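Local coordinates for ALBA-Domain Protein (Trypanosoma brucei, PDB 7DL8) that probably binds RNA through a small Alba domain, at residues 44-56 against 83-95. Residues are numbered along the deposited sequence; the frame is centred on the assembly and turned at random.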
ATOM      1  N   ALA A  44       6.812  -3.080 -11.284  1.00 41.75           N
ATOM      2  CA  ALA A  44       6.999  -2.576  -9.928  1.00 47.35           C
ATOM      3  C   ALA A  44       7.448  -3.717  -9.026  1.00 43.35           C
ATOM      4  O   ALA A  44       7.289  -4.896  -9.355  1.00 39.61           O
ATOM      5  CB  ALA A  44       5.721  -1.932  -9.383  1.00 51.27           C
ATOM      6  N   LEU A  45       8.005  -3.348  -7.876  1.00 43.61           N
ATOM      7  CA  LEU A  45       8.552  -4.299  -6.919  1.00 42.39           C
ATOM      8  C   LEU A  45       7.773  -4.261  -5.611  1.00 42.56           C
ATOM      9  O   LEU A  45       7.387  -3.188  -5.140  1.00 49.63           O
ATOM     10  CB  LEU A  45      10.023  -3.991  -6.620  1.00 46.97           C
ATOM     11  CG  LEU A  45      11.036  -3.936  -7.760  1.00 49.16           C
ATOM     12  CD1 LEU A  45      12.397  -3.604  -7.175  1.00 51.72           C
ATOM     13  CD2 LEU A  45      11.093  -5.240  -8.536  1.00 46.59           C
ATOM     14  N   GLY A  46       7.564  -5.437  -5.029  1.00 42.94           N
ATOM     15  CA  GLY A  46       7.009  -5.582  -3.696  1.00 41.97           C
ATOM     16  C   GLY A  46       5.733  -4.812  -3.424  1.00 47.68           C
ATOM     17  O   GLY A  46       4.697  -5.054  -4.053  1.00 48.98           O
ATOM     18  N   GLY A  47       5.798  -3.881  -2.470  1.00 42.61           N
ATOM     19  CA  GLY A  47       4.634  -3.116  -2.068  1.00 33.76           C
ATOM     20  C   GLY A  47       4.124  -2.148  -3.112  1.00 44.59           C
ATOM     21  O   GLY A  47       3.019  -1.621  -2.948  1.00 56.94           O
ATOM     22  N   ALA A  48       4.898  -1.893  -4.164  1.00 40.46           N
ATOM     23  CA  ALA A  48       4.478  -1.023  -5.254  1.00 42.27           C
ATOM     24  C   ALA A  48       3.775  -1.775  -6.376  1.00 44.68           C
ATOM     25  O   ALA A  48       3.369  -1.152  -7.361  1.00 48.47           O
ATOM     26  CB  ALA A  48       5.681  -0.261  -5.819  1.00 38.48           C
ATOM     27  N   ILE A  49       3.626  -3.097  -6.251  1.00 41.53           N
ATOM     28  CA  ILE A  49       2.984  -3.887  -7.300  1.00 42.39           C
ATOM     29  C   ILE A  49       1.542  -3.439  -7.514  1.00 46.13           C
ATOM     30  O   ILE A  49       1.067  -3.356  -8.653  1.00 48.30           O
ATOM     31  CB  ILE A  49       3.072  -5.387  -6.957  1.00 46.86           C
ATOM     32  CG1 ILE A  49       4.491  -5.907  -7.204  1.00 39.64           C
ATOM     33  CG2 ILE A  49       2.053  -6.190  -7.751  1.00 50.64           C
ATOM     34  CD1 ILE A  49       4.713  -7.327  -6.728  1.00 34.91           C
ATOM     35  N   ASN A  50       0.830  -3.127  -6.428  1.00 45.09           N
ATOM     36  CA  ASN A  50      -0.543  -2.649  -6.565  1.00 47.85           C
ATOM     37  C   ASN A  50      -0.583  -1.304  -7.281  1.00 47.54           C
ATOM     38  O   ASN A  50      -1.478  -1.052  -8.097  1.00 42.38           O
ATOM     39  CB  ASN A  50      -1.224  -2.572  -5.196  1.00 49.44           C
ATOM     40  CG  ASN A  50      -0.692  -1.446  -4.337  1.00 58.46           C
ATOM     41  OD1 ASN A  50       0.516  -1.299  -4.164  1.00 62.27           O
ATOM     42  ND2 ASN A  50      -1.598  -0.643  -3.789  1.00 63.51           N
ATOM     43  N   GLU A  51       0.376  -0.422  -6.983  1.00 46.45           N
ATOM     44  CA  GLU A  51       0.418   0.884  -7.635  1.00 47.19           C
ATOM     45  C   GLU A  51       0.662   0.752  -9.134  1.00 47.39           C
ATOM     46  O   GLU A  51       0.134   1.548  -9.919  1.00 48.18           O
ATOM     47  CB  GLU A  51       1.502   1.750  -6.989  1.00 52.66           C
ATOM     48  CG  GLU A  51       1.541   3.189  -7.475  1.00 60.92           C
ATOM     49  CD  GLU A  51       2.761   3.941  -6.968  1.00 65.03           C
ATOM     50  OE1 GLU A  51       3.407   3.454  -6.017  1.00 68.53           O
ATOM     51  OE2 GLU A  51       3.075   5.016  -7.523  1.00 65.64           O
ATOM     52  N   ALA A  52       1.453  -0.241  -9.550  1.00 51.14           N
ATOM     53  CA  ALA A  52       1.623  -0.501 -10.976  1.00 46.61           C
ATOM     54  C   ALA A  52       0.318  -0.950 -11.619  1.00 51.81           C
ATOM     55  O   ALA A  52       0.074  -0.657 -12.794  1.00 50.64           O
ATOM     56  CB  ALA A  52       2.708  -1.551 -11.201  1.00 38.29           C
ATOM     57  N   VAL A  53      -0.522  -1.668 -10.870  1.00 50.90           N
ATOM     58  CA  VAL A  53      -1.813  -2.093 -11.397  1.00 46.95           C
ATOM     59  C   VAL A  53      -2.742  -0.895 -11.547  1.00 49.79           C
ATOM     60  O   VAL A  53      -3.504  -0.798 -12.517  1.00 49.05           O
ATOM     61  CB  VAL A  53      -2.423  -3.180 -10.491  1.00 46.91           C
ATOM     62  CG1 VAL A  53      -3.880  -3.434 -10.854  1.00 45.44           C
ATOM     63  CG2 VAL A  53      -1.614  -4.464 -10.588  1.00 46.48           C
ATOM     64  N   SER A  54      -2.679   0.047 -10.604  1.00 51.15           N
ATOM     65  CA  SER A  54      -3.509   1.242 -10.699  1.00 49.51           C
ATOM     66  C   SER A  54      -3.097   2.124 -11.871  1.00 38.78           C
ATOM     67  O   SER A  54      -3.951   2.775 -12.483  1.00 48.67           O
ATOM     68  CB  SER A  54      -3.440   2.031  -9.391  1.00 54.93           C
ATOM     69  OG  SER A  54      -3.793   3.390  -9.592  1.00 65.08           O
ATOM     70  N   VAL A  55      -1.805   2.150 -12.205  1.00 44.65           N
ATOM     71  CA  VAL A  55      -1.351   2.918 -13.361  1.00 47.01           C
ATOM     72  C   VAL A  55      -1.940   2.346 -14.645  1.00 47.04           C
ATOM     73  O   VAL A  55      -2.377   3.090 -15.533  1.00 49.66           O
ATOM     74  CB  VAL A  55       0.188   2.955 -13.407  1.00 45.70           C
ATOM     75  CG1 VAL A  55       0.680   3.360 -14.789  1.00 46.33           C
ATOM     76  CG2 VAL A  55       0.726   3.907 -12.350  1.00 37.24           C
ATOM     77  N   VAL A  56      -1.995   1.016 -14.750  1.00 45.53           N
ATOM     78  CA  VAL A  56      -2.518   0.389 -15.958  1.00 45.45           C
ATOM     79  C   VAL A  56      -4.035   0.522 -16.017  1.00 47.17           C
ATOM     80  O   VAL A  56      -4.610   0.754 -17.088  1.00 42.19           O
ATOM     81  CB  VAL A  56      -2.072  -1.083 -16.027  1.00 42.82           C
ATOM     82  CG1 VAL A  56      -2.813  -1.823 -17.132  1.00 38.60           C
ATOM     83  CG2 VAL A  56      -0.566  -1.171 -16.232  1.00 45.88           C
ATOM     84  N   GLY A  83      15.830 -10.613   2.035  1.00 75.12           N
ATOM     85  CA  GLY A  83      14.667 -11.380   1.626  1.00 78.86           C
ATOM     86  C   GLY A  83      14.367 -11.262   0.145  1.00 85.12           C
ATOM     87  O   GLY A  83      14.895 -10.378  -0.529  1.00 91.93           O
ATOM     88  N   PRO A  84      13.523 -12.153  -0.370  1.00 81.93           N
ATOM     89  CA  PRO A  84      13.182 -12.098  -1.795  1.00 79.16           C
ATOM     90  C   PRO A  84      12.221 -10.961  -2.096  1.00 73.23           C
ATOM     91  O   PRO A  84      11.423 -10.545  -1.252  1.00 70.77           O
ATOM     92  CB  PRO A  84      12.533 -13.462  -2.052  1.00 78.90           C
ATOM     93  CG  PRO A  84      11.933 -13.827  -0.735  1.00 74.85           C
ATOM     94  CD  PRO A  84      12.881 -13.291   0.311  1.00 76.48           C
ATOM     95  N   VAL A  85      12.307 -10.458  -3.325  1.00 71.46           N
ATOM     96  CA  VAL A  85      11.499  -9.337  -3.792  1.00 62.31           C
ATOM     97  C   VAL A  85      10.683  -9.812  -4.985  1.00 57.57           C
ATOM     98  O   VAL A  85      11.246 -10.288  -5.978  1.00 60.48           O
ATOM     99  CB  VAL A  85      12.364  -8.122  -4.166  1.00 66.55           C
ATOM    100  CG1 VAL A  85      11.490  -6.983  -4.665  1.00 62.37           C
ATOM    101  CG2 VAL A  85      13.199  -7.678  -2.975  1.00 72.21           C
ATOM    102  N   ASP A  86       9.363  -9.680  -4.890  1.00 53.05           N
ATOM    103  CA  ASP A  86       8.472 -10.068  -5.972  1.00 53.93           C
ATOM    104  C   ASP A  86       8.223  -8.890  -6.907  1.00 52.51           C
ATOM    105  O   ASP A  86       8.280  -7.726  -6.504  1.00 54.42           O
ATOM    106  CB  ASP A  86       7.149 -10.594  -5.418  1.00 59.40           C
ATOM    107  CG  ASP A  86       7.314 -11.908  -4.684  1.00 65.76           C
ATOM    108  OD1 ASP A  86       8.035 -12.791  -5.195  1.00 69.68           O
ATOM    109  OD2 ASP A  86       6.736 -12.054  -3.589  1.00 63.99           O
ATOM    110  N   LYS A  87       7.945  -9.211  -8.168  1.00 52.77           N
ATOM    111  CA  LYS A  87       7.858  -8.215  -9.225  1.00 50.13           C
ATOM    112  C   LYS A  87       6.721  -8.546 -10.179  1.00 49.71           C
ATOM    113  O   LYS A  87       6.511  -9.712 -10.526  1.00 53.11           O
ATOM    114  CB  LYS A  87       9.189  -8.135  -9.984  1.00 50.57           C
ATOM    115  CG  LYS A  87       9.131  -7.441 -11.329  1.00 58.76           C
ATOM    116  CD  LYS A  87      10.496  -7.476 -11.996  1.00 62.62           C
ATOM    117  CE  LYS A  87      10.470  -6.820 -13.364  1.00 62.24           C
ATOM    118  NZ  LYS A  87      11.721  -7.094 -14.125  1.00 61.41           N
ATOM    119  N   ILE A  88       5.990  -7.515 -10.598  1.00 48.55           N
ATOM    120  CA  ILE A  88       4.968  -7.635 -11.630  1.00 45.88           C
ATOM    121  C   ILE A  88       5.430  -6.844 -12.846  1.00 49.42           C
ATOM    122  O   ILE A  88       6.182  -5.871 -12.725  1.00 55.93           O
ATOM    123  CB  ILE A  88       3.586  -7.147 -11.139  1.00 40.08           C
ATOM    124  CG1 ILE A  88       2.468  -7.690 -12.034  1.00 35.20           C
ATOM    125  CG2 ILE A  88       3.532  -5.625 -11.084  1.00 37.20           C
ATOM    126  CD1 ILE A  88       1.076  -7.400 -11.516  1.00 40.14           C
ATOM    127  N   GLU A  89       5.002  -7.283 -14.028  1.00 43.33           N
ATOM    128  CA  GLU A  89       5.357  -6.618 -15.280  1.00 45.52           C
ATOM    129  C   GLU A  89       4.165  -6.688 -16.225  1.00 47.63           C
ATOM    130  O   GLU A  89       3.772  -7.780 -16.648  1.00 40.02           O
ATOM    131  CB  GLU A  89       6.595  -7.247 -15.919  1.00 45.04           C
ATOM    132  CG  GLU A  89       7.051  -6.542 -17.186  1.00 59.65           C
ATOM    133  CD  GLU A  89       8.272  -7.188 -17.810  1.00 69.80           C
ATOM    134  OE1 GLU A  89       8.118  -8.238 -18.470  1.00 68.43           O
ATOM    135  OE2 GLU A  89       9.383  -6.645 -17.643  1.00 74.08           O
ATOM    136  N   ILE A  90       3.593  -5.531 -16.547  1.00 45.51           N
ATOM    137  CA  ILE A  90       2.454  -5.426 -17.450  1.00 44.06           C
ATOM    138  C   ILE A  90       2.925  -4.799 -18.753  1.00 50.42           C
ATOM    139  O   ILE A  90       3.528  -3.718 -18.749  1.00 51.39           O
ATOM    140  CB  ILE A  90       1.313  -4.602 -16.825  1.00 44.48           C
ATOM    141  CG1 ILE A  90       0.879  -5.220 -15.495  1.00 47.40           C
ATOM    142  CG2 ILE A  90       0.137  -4.507 -17.786  1.00 43.07           C
ATOM    143  CD1 ILE A  90       0.683  -4.207 -14.388  1.00 46.51           C
ATOM    144  N   VAL A  91       2.656  -5.477 -19.865  1.00 48.59           N
ATOM    145  CA  VAL A  91       2.995  -4.983 -21.194  1.00 44.71           C
ATOM    146  C   VAL A  91       1.737  -4.383 -21.805  1.00 49.24           C
ATOM    147  O   VAL A  91       0.727  -5.076 -21.972  1.00 44.80           O
ATOM    148  CB  VAL A  91       3.558  -6.103 -22.084  1.00 49.83           C
ATOM    149  CG1 VAL A  91       3.961  -5.551 -23.444  1.00 48.34           C
ATOM    150  CG2 VAL A  91       4.737  -6.781 -21.403  1.00 36.99           C
ATOM    151  N   VAL A  92       1.794  -3.096 -22.142  1.00 53.75           N
ATOM    152  CA  VAL A  92       0.662  -2.387 -22.721  1.00 46.97           C
ATOM    153  C   VAL A  92       1.037  -1.910 -24.117  1.00 50.81           C
ATOM    154  O   VAL A  92       2.189  -1.547 -24.376  1.00 49.32           O
ATOM    155  CB  VAL A  92       0.217  -1.202 -21.836  1.00 44.82           C
ATOM    156  CG1 VAL A  92      -0.169  -1.693 -20.450  1.00 40.58           C
ATOM    157  CG2 VAL A  92       1.317  -0.150 -21.742  1.00 37.53           C
ATOM    158  N   THR A  93       0.060  -1.936 -25.020  1.00 53.40           N
ATOM    159  CA  THR A  93       0.195  -1.403 -26.367  1.00 50.22           C
ATOM    160  C   THR A  93      -0.931  -0.410 -26.611  1.00 50.94           C
ATOM    161  O   THR A  93      -1.844  -0.261 -25.796  1.00 51.02           O
ATOM    162  CB  THR A  93       0.169  -2.511 -27.431  1.00 53.43           C
ATOM    163  OG1 THR A  93      -1.151  -3.059 -27.523  1.00 55.83           O
ATOM    164  CG2 THR A  93       1.155  -3.617 -27.081  1.00 49.80           C
ATOM    165  N   LYS A  94      -0.858   0.279 -27.748  1.00 54.39           N
ATOM    166  CA  LYS A  94      -1.886   1.251 -28.093  1.00 48.75           C
ATOM    167  C   LYS A  94      -3.236   0.571 -28.271  1.00 48.69           C
ATOM    168  O   LYS A  94      -3.333  -0.518 -28.845  1.00 57.28           O
ATOM    169  CB  LYS A  94      -1.520   1.980 -29.385  1.00 51.88           C
ATOM    170  CG  LYS A  94      -0.610   3.178 -29.229  1.00 48.07           C
ATOM    171  CD  LYS A  94      -0.363   3.807 -30.590  1.00 48.42           C
ATOM    172  CE  LYS A  94       0.977   4.499 -30.647  1.00 56.37           C
ATOM    173  NZ  LYS A  94       2.101   3.520 -30.704  1.00 64.66           N
ATOM    174  N   ALA A  95      -4.282   1.224 -27.780  1.00 51.25           N
ATOM    175  CA  ALA A  95      -5.640   0.793 -28.056  1.00 48.49           C
ATOM    176  C   ALA A  95      -6.122   1.453 -29.343  1.00 51.80           C
ATOM    177  O   ALA A  95      -5.467   2.338 -29.898  1.00 51.74           O
ATOM    178  CB  ALA A  95      -6.566   1.134 -26.890  1.00 46.04           C
TER
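Ile49, Val53 and Val56 of helix 49-61 lie over Ile88 and Ile90 of strand 84-94, an apolar layer in the Alba fold, where helices pack against a mixed sheet with strand order 1-2-4-3. Ile88 meets the helix with both branches. Its CG2 stands 3.7 Å from CG2 of Ile49 and also approaches the methyl of Ala52. With CG1 anti to the backbone N (chi1 -161°), the other branch brings CD1 up to Val53, the two side chains crossing at about a right angle and CD1 of Ile88 lying 4.1 Å from CG2 of Val53. One turn further on, Val56 sets CG2 against CG2 and CD1 of Ile90, and its CG1 also comes near CG1 of Val92. The axis of residues 49-56 runs at 9° to that of 84-94, in the same direction, which lets the contacts progress along the strand, from Ile49 on Ile88 to Val56 on Ile90 and Val92.

Beneath this layer, Ala44 and Ile88 form an antiparallel hydrogen-bonded pair. On the other face of the sheet, CD2 of Leu45 lies 3.8 Å from CB of Lys87. Asp86 turns its carboxylate to Arg74 in a salt bridge, near Ser54 and Glu57 of a second subunit. Where the chain leaves the sheet for the helix, Gly46 N donates an almost straight bond (177°) to Asp86 O, and CD1 of Ile49 rests 3.6 Å from this same Asp86 O.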